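Local structure of BH2621 protein (Bacillus halodurans, 2QML) at residues V13-V18 against D192-K197; K21-H26 against V74-G79; H36-E41 against I112-Y117; V80-W85 against Y124-A129. The protein is probably an N-acyltransferase of the GNAT superfamily, related to enzymes that acylate a lysine amine during siderophore biosynthesis, though its own substrate is not established. One frame throughout, in Å; residues are numbered along the deposited sequence. Where two conformers were deposited one is given.

Interaction 1. Residues V13-V18 against D192-K197; sequences VFDHVV and DWKMNK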
loop_
_atom_site.group_PDB
_atom_site.type_symbol
_atom_site.label_atom_id
_atom_site.label_comp_id
_atom_site.label_asym_id
_atom_site.label_seq_id
_atom_site.Cartn_x
_atom_site.Cartn_y
_atom_site.Cartn_z
ATOM N N VAL A 13 -0.292 4.290 15.587
ATOM C CA VAL A 13 0.701 3.545 16.369
ATOM C C VAL A 13 1.956 4.369 16.538
ATOM O O VAL A 13 2.249 5.287 15.765
ATOM C CB VAL A 13 1.063 2.179 15.738
ATOM C CG1 VAL A 13 -0.205 1.299 15.626
ATOM C CG2 VAL A 13 1.793 2.346 14.349
ATOM N N PHE A 14 2.697 4.057 17.587
ATOM C CA PHE A 14 4.024 4.601 17.759
ATOM C C PHE A 14 4.991 3.604 17.145
ATOM O O PHE A 14 4.788 2.393 17.247
ATOM C CB PHE A 14 4.377 4.783 19.216
ATOM C CG PHE A 14 5.664 5.510 19.418
ATOM C CD1 PHE A 14 5.751 6.851 19.145
ATOM C CD2 PHE A 14 6.776 4.858 19.904
ATOM C CE1 PHE A 14 6.916 7.521 19.336
ATOM C CE2 PHE A 14 7.965 5.532 20.130
ATOM C CZ PHE A 14 8.036 6.869 19.836
ATOM N N ASP A 15 6.002 4.097 16.447
ATOM C CA ASP A 15 7.090 3.209 16.004
ATOM C C ASP A 15 8.383 3.654 16.673
ATOM O O ASP A 15 8.913 4.727 16.394
ATOM C CB ASP A 15 7.240 3.164 14.504
ATOM C CG ASP A 15 8.250 2.132 14.097
ATOM O OD1 ASP A 15 9.453 2.436 14.120
ATOM O OD2 ASP A 15 7.855 0.987 13.847
ATOM N N HIS A 16 8.878 2.813 17.566
ATOM C CA HIS A 16 10.020 3.159 18.390
ATOM C C HIS A 16 11.319 3.094 17.579
ATOM O O HIS A 16 12.279 3.708 17.983
ATOM C CB HIS A 16 10.112 2.288 19.662
ATOM C CG HIS A 16 10.667 0.914 19.437
ATOM N ND1 HIS A 16 12.011 0.641 19.530
ATOM C CD2 HIS A 16 10.072 -0.260 19.098
ATOM C CE1 HIS A 16 12.220 -0.632 19.250
ATOM N NE2 HIS A 16 11.060 -1.208 19.007
ATOM N N VAL A 17 11.341 2.388 16.459
ATOM C CA VAL A 17 12.535 2.286 15.638
ATOM C C VAL A 17 12.872 3.636 14.972
ATOM O O VAL A 17 14.044 4.061 15.036
ATOM C CB VAL A 17 12.438 1.125 14.610
ATOM C CG1 VAL A 17 13.696 1.090 13.742
ATOM C CG2 VAL A 17 12.231 -0.195 15.338
ATOM N N VAL A 18 11.897 4.283 14.344
ATOM C CA VAL A 18 12.087 5.596 13.733
ATOM C C VAL A 18 11.689 6.742 14.688
ATOM O O VAL A 18 11.895 7.922 14.378
ATOM C CB VAL A 18 11.348 5.720 12.378
ATOM C CG1 VAL A 18 11.925 4.696 11.362
ATOM C CG2 VAL A 18 9.832 5.577 12.494
ATOM N N ASP A 192 11.266 -8.867 13.953
ATOM C CA ASP A 192 12.664 -8.464 13.695
ATOM C C ASP A 192 12.787 -6.926 13.723
ATOM O O ASP A 192 13.703 -6.372 14.340
ATOM C CB ASP A 192 13.173 -8.928 12.330
ATOM C CG ASP A 192 13.356 -10.446 12.217
ATOM O OD1 ASP A 192 13.496 -11.109 13.258
ATOM O OD2 ASP A 192 13.369 -10.965 11.067
ATOM N N TRP A 193 11.885 -6.245 13.020
ATOM C CA TRP A 193 11.864 -4.788 12.961
ATOM C C TRP A 193 11.790 -4.163 14.374
ATOM O O TRP A 193 12.592 -3.298 14.739
ATOM C CB TRP A 193 10.690 -4.317 12.095
ATOM C CG TRP A 193 10.494 -2.870 12.110
ATOM C CD1 TRP A 193 9.602 -2.181 12.889
ATOM C CD2 TRP A 193 11.235 -1.890 11.388
ATOM N NE1 TRP A 193 9.738 -0.840 12.669
ATOM C CE2 TRP A 193 10.720 -0.625 11.753
ATOM C CE3 TRP A 193 12.251 -1.948 10.427
ATOM C CZ2 TRP A 193 11.209 0.578 11.209
ATOM C CZ3 TRP A 193 12.738 -0.760 9.903
ATOM C CH2 TRP A 193 12.211 0.477 10.281
ATOM N N LYS A 194 10.800 -4.603 15.146
ATOM C CA LYS A 194 10.527 -4.080 16.464
ATOM C C LYS A 194 11.624 -4.452 17.459
ATOM O O LYS A 194 11.826 -3.750 18.425
ATOM C CB LYS A 194 9.143 -4.568 16.946
ATOM C CG LYS A 194 7.914 -4.005 16.189
ATOM C CD LYS A 194 7.791 -2.479 16.215
ATOM C CE LYS A 194 6.500 -2.027 15.567
ATOM N NZ LYS A 194 6.273 -0.585 15.722
HETATM N N MSE A 195 12.344 -5.531 17.190
HETATM C CA MSE A 195 13.424 -5.970 18.062
HETATM C C MSE A 195 14.779 -5.490 17.557
HETATM O O MSE A 195 15.805 -5.977 17.993
HETATM C CB MSE A 195 13.399 -7.496 18.218
HETATM C CG MSE A 195 12.195 -8.004 19.009
HETATM SE SE MSE A 195 11.895 -6.974 20.701
HETATM C CE MSE A 195 13.712 -7.031 21.514
ATOM N N ASN A 196 14.782 -4.514 16.654
ATOM C CA ASN A 196 16.022 -3.916 16.150
ATOM C C ASN A 196 16.964 -4.918 15.471
ATOM O O ASN A 196 18.187 -4.788 15.576
ATOM C CB ASN A 196 16.720 -3.164 17.304
ATOM C CG ASN A 196 15.827 -2.092 17.915
ATOM O OD1 ASN A 196 15.386 -2.210 19.063
ATOM N ND2 ASN A 196 15.501 -1.073 17.124
ATOM N N LYS A 197 16.395 -5.923 14.794
ATOM C CA LYS A 197 17.176 -6.932 14.054
ATOM C C LYS A 197 16.650 -7.127 12.610
ATOM O O LYS A 197 16.763 -8.212 12.028
ATOM C CB LYS A 197 17.285 -8.258 14.854
ATOM C CG LYS A 197 16.016 -8.969 15.268
ATOM C CD LYS A 197 16.285 -10.039 16.374
#
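Trp-193, near the end of helix 183-194, meets the end of strand 11-15 and the turn after it with its indole. The ring N-H runs to Asp-15: NE1 lies 2.9 Å from OD2, the bond is nearly straight (167°), and OD2 lies in the plane of the indole and receives the N-H on its syn lone pair. Over one face of the ring sits Val-17, whose CG1 is 3.9 Å from the centroid of the six-membered ring, a CH-pi contact, while Val-18 CG1 approaches the ring's edge. Lys-194 then bends at chi2 (-59°) and runs out straight, bringing NZ to 2.9 Å from Asp-15 OD2 in a salt bridge from above the carboxylate plane. The carbonyl of Lys-194 takes a hydrogen bond from His-16 NE2 (2.7 Å to Lys-194 O) on a lone pair of the oxygen, which lies in the imidazole plane. Asn-196, with positive phi, is the C-prime residue of a Schellman motif that ends the helix, and its OD1 lies at the edge of the His-16 ring. Asp-15 OD1 accepts from Val-18 N in an Asx motif. The contact ties the C-terminal helix to edge strand 11-15, beside Pro-125 of helix 123-135. One carboxylate thus fixes its own turn through OD1 and holds the helix through OD2, where ammonium and indole N-H would be expected to favour its charged form.

Interaction 2. Residues K21-H26 against V74-G79; sequences KLSFRH and VGAING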
loop_
_atom_site.group_PDB
_atom_site.type_symbol
_atom_site.label_atom_id
_atom_site.label_comp_id
_atom_site.label_asym_id
_atom_site.label_seq_id
_atom_site.Cartn_x
_atom_site.Cartn_y
_atom_site.Cartn_z
ATOM N N LYS A 21 5.198 8.858 15.360
ATOM C CA LYS A 21 3.788 8.500 15.424
ATOM C C LYS A 21 3.345 8.243 13.991
ATOM O O LYS A 21 3.539 9.107 13.135
ATOM C CB LYS A 21 3.016 9.668 16.050
ATOM C CG LYS A 21 1.546 9.699 15.918
ATOM C CD LYS A 21 0.989 11.093 16.390
ATOM C CE LYS A 21 1.676 11.586 17.666
ATOM N NZ LYS A 21 0.956 12.790 18.278
ATOM N N LEU A 22 2.791 7.063 13.742
ATOM C CA LEU A 22 2.257 6.697 12.441
ATOM C C LEU A 22 0.750 6.688 12.559
ATOM O O LEU A 22 0.181 6.050 13.439
ATOM C CB LEU A 22 2.706 5.311 12.024
ATOM C CG LEU A 22 4.200 4.988 12.163
ATOM C CD1 LEU A 22 4.449 3.599 11.579
ATOM C CD2 LEU A 22 5.050 6.058 11.534
ATOM N N SER A 23 0.095 7.404 11.678
ATOM C CA SER A 23 -1.366 7.362 11.711
ATOM C C SER A 23 -1.959 7.282 10.307
ATOM O O SER A 23 -1.494 7.894 9.339
ATOM C CB SER A 23 -1.957 8.505 12.469
ATOM O OG SER A 23 -1.528 9.729 12.022
ATOM N N PHE A 24 -2.977 6.451 10.244
ATOM C CA PHE A 24 -3.679 6.133 8.993
ATOM C C PHE A 24 -5.159 6.425 9.130
ATOM O O PHE A 24 -5.813 5.962 10.078
ATOM C CB PHE A 24 -3.509 4.664 8.667
ATOM C CG PHE A 24 -2.148 4.279 8.172
ATOM C CD1 PHE A 24 -1.093 4.158 9.063
ATOM C CD2 PHE A 24 -1.939 3.944 6.858
ATOM C CE1 PHE A 24 0.183 3.743 8.629
ATOM C CE2 PHE A 24 -0.655 3.547 6.402
ATOM C CZ PHE A 24 0.385 3.469 7.282
ATOM N N ARG A 25 -5.705 7.179 8.193
ATOM C CA ARG A 25 -7.096 7.552 8.204
ATOM C C ARG A 25 -7.697 7.308 6.849
ATOM O O ARG A 25 -6.999 7.267 5.854
ATOM C CB ARG A 25 -7.267 9.030 8.577
ATOM C CG ARG A 25 -6.636 10.055 7.634
ATOM C CD ARG A 25 -7.110 11.447 7.886
ATOM N NE ARG A 25 -6.493 12.437 7.006
ATOM C CZ ARG A 25 -6.916 12.697 5.776
ATOM N NH1 ARG A 25 -7.879 11.992 5.254
ATOM N NH2 ARG A 25 -6.319 13.621 5.041
ATOM N N HIS A 26 -9.010 7.204 6.828
ATOM C CA HIS A 26 -9.748 7.083 5.585
ATOM C C HIS A 26 -9.618 8.360 4.788
ATOM O O HIS A 26 -9.666 9.484 5.308
ATOM C CB HIS A 26 -11.233 6.767 5.800
ATOM C CG HIS A 26 -11.493 5.378 6.280
ATOM N ND1 HIS A 26 -12.709 4.991 6.781
ATOM C CD2 HIS A 26 -10.659 4.327 6.485
ATOM C CE1 HIS A 26 -12.649 3.725 7.161
ATOM N NE2 HIS A 26 -11.419 3.287 6.982
ATOM N N VAL A 74 -4.861 7.627 3.915
ATOM C CA VAL A 74 -3.758 8.538 3.961
ATOM C C VAL A 74 -2.935 8.056 5.141
ATOM O O VAL A 74 -3.520 7.851 6.235
ATOM C CB VAL A 74 -4.212 9.962 4.208
ATOM C CG1 VAL A 74 -3.007 10.842 4.660
ATOM C CG2 VAL A 74 -4.868 10.486 2.939
ATOM N N GLY A 75 -1.617 7.920 4.997
ATOM C CA GLY A 75 -0.724 7.620 6.086
ATOM C C GLY A 75 0.117 8.877 6.398
ATOM O O GLY A 75 0.547 9.595 5.492
ATOM N N ALA A 76 0.307 9.138 7.686
ATOM C CA ALA A 76 0.981 10.314 8.175
ATOM C C ALA A 76 2.077 9.978 9.181
ATOM O O ALA A 76 2.008 8.954 9.867
ATOM C CB ALA A 76 -0.055 11.275 8.812
ATOM N N ILE A 77 3.098 10.826 9.241
ATOM C CA ILE A 77 4.181 10.676 10.198
ATOM C C ILE A 77 4.154 11.946 11.017
ATOM O O ILE A 77 4.259 13.048 10.480
ATOM C CB ILE A 77 5.539 10.462 9.526
ATOM C CG1 ILE A 77 5.512 9.192 8.663
ATOM C CG2 ILE A 77 6.645 10.390 10.589
ATOM C CD1 ILE A 77 6.726 9.056 7.731
ATOM N N ASN A 78 3.937 11.783 12.313
ATOM C CA ASN A 78 3.798 12.900 13.224
ATOM C C ASN A 78 2.743 13.892 12.750
ATOM O O ASN A 78 2.921 15.118 12.807
ATOM C CB ASN A 78 5.145 13.569 13.459
ATOM C CG ASN A 78 6.042 12.762 14.376
ATOM O OD1 ASN A 78 5.664 11.731 14.940
ATOM N ND2 ASN A 78 7.224 13.281 14.583
ATOM N N GLY A 79 1.652 13.317 12.247
ATOM C CA GLY A 79 0.526 14.066 11.760
ATOM C C GLY A 79 0.580 14.610 10.357
ATOM O O GLY A 79 -0.451 14.987 9.840
HETATM O O HOH W 1 1.019 10.580 12.490
#
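Phe-24 and Gly-75 face each other in a non-hydrogen-bonded pair of strands 20-26 and 70-77, antiparallel neighbours in the central mixed sheet of the GNAT fold. With CG beside the backbone N (chi1 -74°), one ring face lies over Gly-75 CA, which is 4.1 Å from the centroid and 17° off the ring normal: a CH-pi contact made possible by the bare backbone of glycine. Leu-22 and Ile-77 share this side of the sheet. On the other side, Arg-25 and Val-74 lie alongside each other and point the same way. The valine CG2 sits over one face of the guanidinium, 4.0 Å from Arg-25 NH2, while the polar end of the arginine is engaged in a salt bridge with Asp-31. Ser-23 and Ala-76 lie on that side too, with OG 3.9 Å from Ala-76 CB. Both these pairs exchange two backbone N-H...O bonds. At the end of the pairing the side chain of Asn-78 replaces a main-chain acceptor: Lys-21 N donates to Asn-78 OD1 (2.9 Å, 172°), and Asn-78 N returns a bond to Lys-21 O. A water donates to Lys-21 O, accepts from Gly-79 N and is hydrogen-bonded to Ser-23 OG. Backbone polarity is thus matched along the strands and carried into the turn by an amide and a water, while Phe-24 and Leu-22 present apolar side chains to helix 123-135.

Interaction 3. Residues H36-E41 against I112-Y117; sequences HSWMHE and IGPQEY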
loop_
_atom_site.group_PDB
_atom_site.type_symbol
_atom_site.label_atom_id
_atom_site.label_comp_id
_atom_site.label_asym_id
_atom_site.label_seq_id
_atom_site.Cartn_x
_atom_site.Cartn_y
_atom_site.Cartn_z
ATOM N N HIS A 36 -4.285 14.817 -5.690
ATOM C CA HIS A 36 -4.029 15.243 -7.083
ATOM C C HIS A 36 -2.583 15.735 -7.264
ATOM O O HIS A 36 -1.910 15.402 -8.229
ATOM C CB HIS A 36 -5.047 16.301 -7.465
ATOM C CG HIS A 36 -4.818 16.892 -8.818
ATOM N ND1 HIS A 36 -4.265 18.143 -8.991
ATOM C CD2 HIS A 36 -5.016 16.385 -10.058
ATOM C CE1 HIS A 36 -4.161 18.385 -10.282
ATOM N NE2 HIS A 36 -4.621 17.346 -10.950
ATOM N N SER A 37 -2.086 16.513 -6.303
ATOM C CA SER A 37 -0.695 16.978 -6.304
ATOM C C SER A 37 0.290 15.780 -6.230
ATOM O O SER A 37 1.280 15.700 -6.989
ATOM C CB SER A 37 -0.458 17.938 -5.146
ATOM O OG SER A 37 0.862 18.391 -5.185
ATOM N N TRP A 38 0.013 14.830 -5.359
ATOM C CA TRP A 38 0.866 13.640 -5.266
ATOM C C TRP A 38 0.913 12.843 -6.562
ATOM O O TRP A 38 1.990 12.349 -6.948
ATOM C CB TRP A 38 0.455 12.698 -4.122
ATOM C CG TRP A 38 0.493 13.325 -2.760
ATOM C CD1 TRP A 38 1.058 14.489 -2.430
ATOM C CD2 TRP A 38 0.062 12.732 -1.529
ATOM N NE1 TRP A 38 0.940 14.731 -1.069
ATOM C CE2 TRP A 38 0.349 13.659 -0.491
ATOM C CE3 TRP A 38 -0.525 11.524 -1.195
ATOM C CZ2 TRP A 38 0.032 13.414 0.840
ATOM C CZ3 TRP A 38 -0.849 11.305 0.133
ATOM C CH2 TRP A 38 -0.578 12.234 1.117
HETATM N N MSE A 39 -0.245 12.734 -7.244
HETATM C CA MSE A 39 -0.358 12.059 -8.522
HETATM C C MSE A 39 0.403 12.735 -9.666
HETATM O O MSE A 39 0.561 12.131 -10.715
HETATM C CB MSE A 39 -1.827 11.890 -8.922
HETATM C CG MSE A 39 -2.558 10.884 -8.055
HETATM SE SE MSE A 39 -1.633 9.156 -7.744
HETATM C CE MSE A 39 -3.067 8.181 -6.814
ATOM N N HIS A 40 0.808 13.977 -9.461
ATOM C CA HIS A 40 1.614 14.706 -10.414
ATOM C C HIS A 40 3.115 14.667 -10.056
ATOM O O HIS A 40 3.932 15.273 -10.725
ATOM C CB HIS A 40 1.062 16.134 -10.601
ATOM C CG HIS A 40 -0.149 16.179 -11.478
ATOM N ND1 HIS A 40 -0.078 16.507 -12.818
ATOM C CD2 HIS A 40 -1.452 15.881 -11.233
ATOM C CE1 HIS A 40 -1.285 16.437 -13.350
ATOM N NE2 HIS A 40 -2.132 16.030 -12.424
ATOM N N GLU A 41 3.501 13.962 -9.004
ATOM C CA GLU A 41 4.923 13.858 -8.673
ATOM C C GLU A 41 5.619 12.951 -9.670
ATOM O O GLU A 41 5.095 11.870 -10.017
ATOM C CB GLU A 41 5.102 13.310 -7.256
ATOM C CG GLU A 41 4.653 14.281 -6.158
ATOM C CD GLU A 41 5.595 15.432 -5.939
ATOM O OE1 GLU A 41 6.776 15.367 -6.365
ATOM O OE2 GLU A 41 5.143 16.410 -5.336
ATOM N N ILE A 112 4.353 7.099 -1.665
ATOM C CA ILE A 112 4.790 8.223 -0.864
ATOM C C ILE A 112 4.670 9.420 -1.797
ATOM O O ILE A 112 5.217 9.431 -2.894
ATOM C CB ILE A 112 6.189 8.058 -0.251
ATOM C CG1 ILE A 112 6.149 7.014 0.881
ATOM C CG2 ILE A 112 6.669 9.378 0.315
ATOM C CD1 ILE A 112 7.532 6.722 1.564
ATOM N N GLY A 113 3.931 10.435 -1.369
ATOM C CA GLY A 113 3.651 11.627 -2.188
ATOM C C GLY A 113 4.741 12.691 -2.171
ATOM O O GLY A 113 5.459 12.861 -3.148
ATOM N N PRO A 114 4.865 13.412 -1.051
ATOM C CA PRO A 114 5.864 14.494 -0.983
ATOM C C PRO A 114 7.291 13.989 -1.038
ATOM O O PRO A 114 7.679 13.023 -0.353
ATOM C CB PRO A 114 5.567 15.160 0.372
ATOM C CG PRO A 114 4.284 14.666 0.770
ATOM C CD PRO A 114 4.077 13.313 0.182
ATOM N N GLN A 115 8.076 14.636 -1.898
ATOM C CA GLN A 115 9.491 14.317 -2.046
ATOM C C GLN A 115 10.247 14.369 -0.744
ATOM O O GLN A 115 11.180 13.575 -0.538
ATOM C CB GLN A 115 10.148 15.279 -3.013
ATOM C CG GLN A 115 9.668 15.069 -4.405
ATOM C CD GLN A 115 10.312 16.040 -5.350
ATOM O OE1 GLN A 115 11.521 16.276 -5.297
ATOM N NE2 GLN A 115 9.505 16.640 -6.199
ATOM N N GLU A 116 9.829 15.279 0.160
ATOM C CA GLU A 116 10.496 15.446 1.453
ATOM C C GLU A 116 10.354 14.232 2.371
ATOM O O GLU A 116 10.942 14.205 3.450
ATOM C CB GLU A 116 10.072 16.748 2.193
ATOM C CG GLU A 116 8.623 16.881 2.790
ATOM C CD GLU A 116 7.581 17.515 1.834
ATOM O OE1 GLU A 116 7.788 17.543 0.599
ATOM O OE2 GLU A 116 6.539 17.973 2.319
ATOM N N TYR A 117 9.545 13.247 1.972
ATOM C CA TYR A 117 9.445 11.991 2.739
ATOM C C TYR A 117 10.057 10.786 2.047
ATOM O O TYR A 117 9.933 9.658 2.535
ATOM C CB TYR A 117 7.967 11.748 3.137
ATOM C CG TYR A 117 7.565 12.668 4.255
ATOM C CD1 TYR A 117 7.843 12.340 5.584
ATOM C CD2 TYR A 117 6.973 13.907 3.997
ATOM C CE1 TYR A 117 7.499 13.199 6.615
ATOM C CE2 TYR A 117 6.639 14.774 5.011
ATOM C CZ TYR A 117 6.918 14.430 6.322
ATOM O OH TYR A 117 6.586 15.300 7.339
HETATM O O HOH W 2 6.983 17.080 -3.392
#
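Trp-38 lies with one indole face against Gly-113 and Pro-114, at the start of the loop that follows strand 106-112. From its CB, 3.9 Å from Gly-113 CA, the side chain leaves toward that loop. CG comes closer, to 3.6 Å from the same CA, and CD1 and CD2 flank it, so the glycine carbon sits over the five-membered ring in a CH-pi contact 18° off the normal. Farther along, NE1 passes under the proline: Pro-114 CD is 3.7 Å from Trp-38 NE1 and makes a second CH-pi contact on the same face. The lack of a side chain on Gly-113 lets the backbone lie directly on the indole. Beside this, Glu-41 has its CG set by chi1 (-69°) 3.4 Å from Gly-113 O, and the bend at chi2 then swings the carboxylate toward Gln-115. There Gln-115 NE2 donates to Glu-41 OE1 over 3.0 Å, on the syn lone pair and close to the plane of the Gln-115 amide; amide and carboxylate are turned 77° apart. OE2 takes a water that in turn accepts from Gln-115 N, so both oxygens are tied to the same residue. In GNAT enzymes the loop after this strand generally helps form the pyrophosphate site for acyl-CoA; no ligand takes part in this contact. It joins the type I turn from Trp-38 to Glu-41, at the C-terminal side of helix 32-38, to the loop before helix 123-135; Trp-38 also touches Leu-111 of strand 106-112, and Pro-114 packs on Met-82 of the adjoining strand 80-89.

Interaction 4. Residues V80-W85 against Y124-A129; sequences VPMSYW and YPLLLA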
loop_
_atom_site.group_PDB
_atom_site.type_symbol
_atom_site.label_atom_id
_atom_site.label_comp_id
_atom_site.label_asym_id
_atom_site.label_seq_id
_atom_site.Cartn_x
_atom_site.Cartn_y
_atom_site.Cartn_z
ATOM N N VAL A 80 1.774 14.620 9.732
ATOM C CA VAL A 80 1.923 15.157 8.388
ATOM C C VAL A 80 1.573 14.079 7.377
ATOM O O VAL A 80 2.204 13.055 7.360
ATOM C CB VAL A 80 3.350 15.700 8.131
ATOM C CG1 VAL A 80 3.477 16.185 6.689
ATOM C CG2 VAL A 80 3.782 16.845 9.175
ATOM N N PRO A 81 0.555 14.313 6.555
ATOM C CA PRO A 81 0.106 13.320 5.582
ATOM C C PRO A 81 1.145 13.216 4.465
ATOM O O PRO A 81 1.611 14.232 3.944
ATOM C CB PRO A 81 -1.185 13.892 5.051
ATOM C CG PRO A 81 -1.069 15.384 5.331
ATOM C CD PRO A 81 -0.170 15.587 6.457
HETATM N N MSE A 82 1.560 12.013 4.113
HETATM C CA MSE A 82 2.635 11.870 3.111
HETATM C C MSE A 82 2.610 10.562 2.302
HETATM O O MSE A 82 3.500 10.289 1.523
HETATM C CB MSE A 82 3.997 12.088 3.806
HETATM C CG MSE A 82 4.201 11.379 5.159
HETATM SE SE MSE A 82 3.981 9.454 5.148
HETATM C CE MSE A 82 5.605 9.017 4.122
ATOM N N SER A 83 1.532 9.798 2.436
ATOM C CA SER A 83 1.397 8.533 1.738
ATOM C C SER A 83 -0.070 8.184 1.480
ATOM O O SER A 83 -0.985 8.574 2.222
ATOM C CB SER A 83 2.135 7.431 2.506
ATOM O OG SER A 83 1.595 7.259 3.791
ATOM N N TYR A 84 -0.284 7.461 0.406
ATOM C CA TYR A 84 -1.606 7.059 -0.049
ATOM C C TYR A 84 -1.569 5.536 -0.208
ATOM O O TYR A 84 -0.594 4.986 -0.730
ATOM C CB TYR A 84 -2.015 7.826 -1.321
ATOM C CG TYR A 84 -3.238 7.305 -2.053
ATOM C CD1 TYR A 84 -4.541 7.661 -1.666
ATOM C CD2 TYR A 84 -3.104 6.462 -3.143
ATOM C CE1 TYR A 84 -5.656 7.202 -2.352
ATOM C CE2 TYR A 84 -4.203 6.026 -3.825
ATOM C CZ TYR A 84 -5.476 6.377 -3.401
ATOM O OH TYR A 84 -6.568 5.925 -4.084
ATOM N N TRP A 85 -2.676 4.920 0.175
ATOM C CA TRP A 85 -2.793 3.489 0.266
ATOM C C TRP A 85 -4.150 3.021 -0.232
ATOM O O TRP A 85 -5.195 3.629 0.060
ATOM C CB TRP A 85 -2.598 3.013 1.738
ATOM C CG TRP A 85 -1.388 3.573 2.386
ATOM C CD1 TRP A 85 -1.213 4.869 2.836
ATOM C CD2 TRP A 85 -0.146 2.912 2.573
ATOM N NE1 TRP A 85 0.003 5.015 3.305
ATOM C CE2 TRP A 85 0.730 3.870 3.152
ATOM C CE3 TRP A 85 0.329 1.621 2.322
ATOM C CZ2 TRP A 85 2.049 3.572 3.495
ATOM C CZ3 TRP A 85 1.619 1.315 2.693
ATOM C CH2 TRP A 85 2.465 2.287 3.260
ATOM N N TYR A 124 9.318 1.599 5.334
ATOM C CA TYR A 124 9.288 0.363 6.140
ATOM C C TYR A 124 8.358 0.397 7.331
ATOM O O TYR A 124 7.457 -0.441 7.412
ATOM C CB TYR A 124 10.703 -0.001 6.592
ATOM C CG TYR A 124 11.551 -0.460 5.475
ATOM C CD1 TYR A 124 11.390 -1.736 4.957
ATOM C CD2 TYR A 124 12.507 0.378 4.916
ATOM C CE1 TYR A 124 12.154 -2.165 3.910
ATOM C CE2 TYR A 124 13.297 -0.062 3.866
ATOM C CZ TYR A 124 13.098 -1.339 3.378
ATOM O OH TYR A 124 13.881 -1.795 2.329
ATOM N N PRO A 125 8.516 1.357 8.253
ATOM C CA PRO A 125 7.570 1.358 9.390
ATOM C C PRO A 125 6.100 1.541 8.966
ATOM O O PRO A 125 5.187 0.978 9.591
ATOM C CB PRO A 125 8.072 2.529 10.268
ATOM C CG PRO A 125 8.882 3.396 9.356
ATOM C CD PRO A 125 9.537 2.409 8.412
ATOM N N LEU A 126 5.866 2.327 7.923
ATOM C CA LEU A 126 4.506 2.546 7.434
ATOM C C LEU A 126 3.905 1.278 6.848
ATOM O O LEU A 126 2.791 0.887 7.198
ATOM C CB LEU A 126 4.478 3.632 6.395
ATOM C CG LEU A 126 4.666 5.054 6.894
ATOM C CD1 LEU A 126 5.063 5.996 5.725
ATOM C CD2 LEU A 126 3.410 5.542 7.670
ATOM N N LEU A 127 4.634 0.645 5.936
ATOM C CA LEU A 127 4.162 -0.583 5.330
ATOM C C LEU A 127 3.979 -1.691 6.375
ATOM O O LEU A 127 2.958 -2.395 6.327
ATOM C CB LEU A 127 5.113 -1.010 4.208
ATOM C CG LEU A 127 4.728 -2.309 3.529
ATOM C CD1 LEU A 127 3.372 -2.267 2.793
ATOM C CD2 LEU A 127 5.913 -2.776 2.538
ATOM N N LEU A 128 4.914 -1.843 7.304
ATOM C CA LEU A 128 4.794 -2.865 8.330
ATOM C C LEU A 128 3.558 -2.612 9.161
ATOM O O LEU A 128 2.841 -3.559 9.489
ATOM C CB LEU A 128 6.053 -2.900 9.177
ATOM C CG LEU A 128 7.316 -3.437 8.499
ATOM C CD1 LEU A 128 8.487 -3.212 9.416
ATOM C CD2 LEU A 128 7.235 -4.879 8.148
ATOM N N ALA A 129 3.277 -1.346 9.487
ATOM C CA ALA A 129 2.080 -1.024 10.296
ATOM C C ALA A 129 0.755 -1.386 9.612
ATOM O O ALA A 129 -0.134 -2.029 10.206
ATOM C CB ALA A 129 2.085 0.484 10.729
#
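Leu-126 of helix 123-135 meets chiefly Met-82 and Trp-85 of strand 80-89, through different atoms. Its CD1 reaches the selenomethionine Met-82 tip to tip, 3.5 Å from CE and slightly tighter than usual van der Waals contact, while its CB lies 3.8 Å from Trp-85 CZ2. The indole crosses the leucine at about a right angle. Its far corner reaches the helix backbone, with CH2 3.8 Å from Leu-127 N, and Leu-127 CD1 sits at the ring's edge, 4.0 Å from Trp-85 CZ3. Behind this first shell, Ser-83 fixes the rotation of the indole: Trp-85 NE1 donates to Ser-83 OG at 2.8 Å, roughly in the ring plane, and OG bonds weakly in turn to Gly-75 O. Met-82 is folded back by successive turns at chi1, chi2 (57°) and chi3 (70°), which direct its methyl to the helix. Met-82 and Ser-83 together face Gly-75 in a classic beta bulge, Ser-83 OG making only a long approach to Leu-126 CD1 (4.2 Å). The axes of segments 80-85 and 124-129 approach to 11.1 Å, their directions 50° apart. Here the helix packs on the central sheet of the GNAT domain, with Phe-24 of strand 20-26 against Trp-85, Ile-77 of strand 70-77 against Leu-126, and Leu-110 of strand 106-112 touching both Trp-85 and Leu-127.

From the N terminus, strand 11-15 opens interaction 1, which closes only at the C-terminal helix and so spans the other three. Strand 20-26 follows and pairs in interaction 2 with strand 70-77; these first two contacts join where Val-13 O meets Leu-22 N, 2.7 Å apart. Helix 32-38 begins interaction 3 before interaction 2 closes at 74-79, and interaction 3 closes later, at 112-117, so these two cross. Interaction 4 starts at strand 80-89 after interaction 2 is complete, and crosses interaction 3, which opens before 80-85 and closes ahead of 124-129. Helix 123-135 connects sheet and C terminus: Leu-128 and Pro-125 pack on Trp-193. Gly-113 N and Met-82 O, 2.9 Å apart, join interactions 3 and 4.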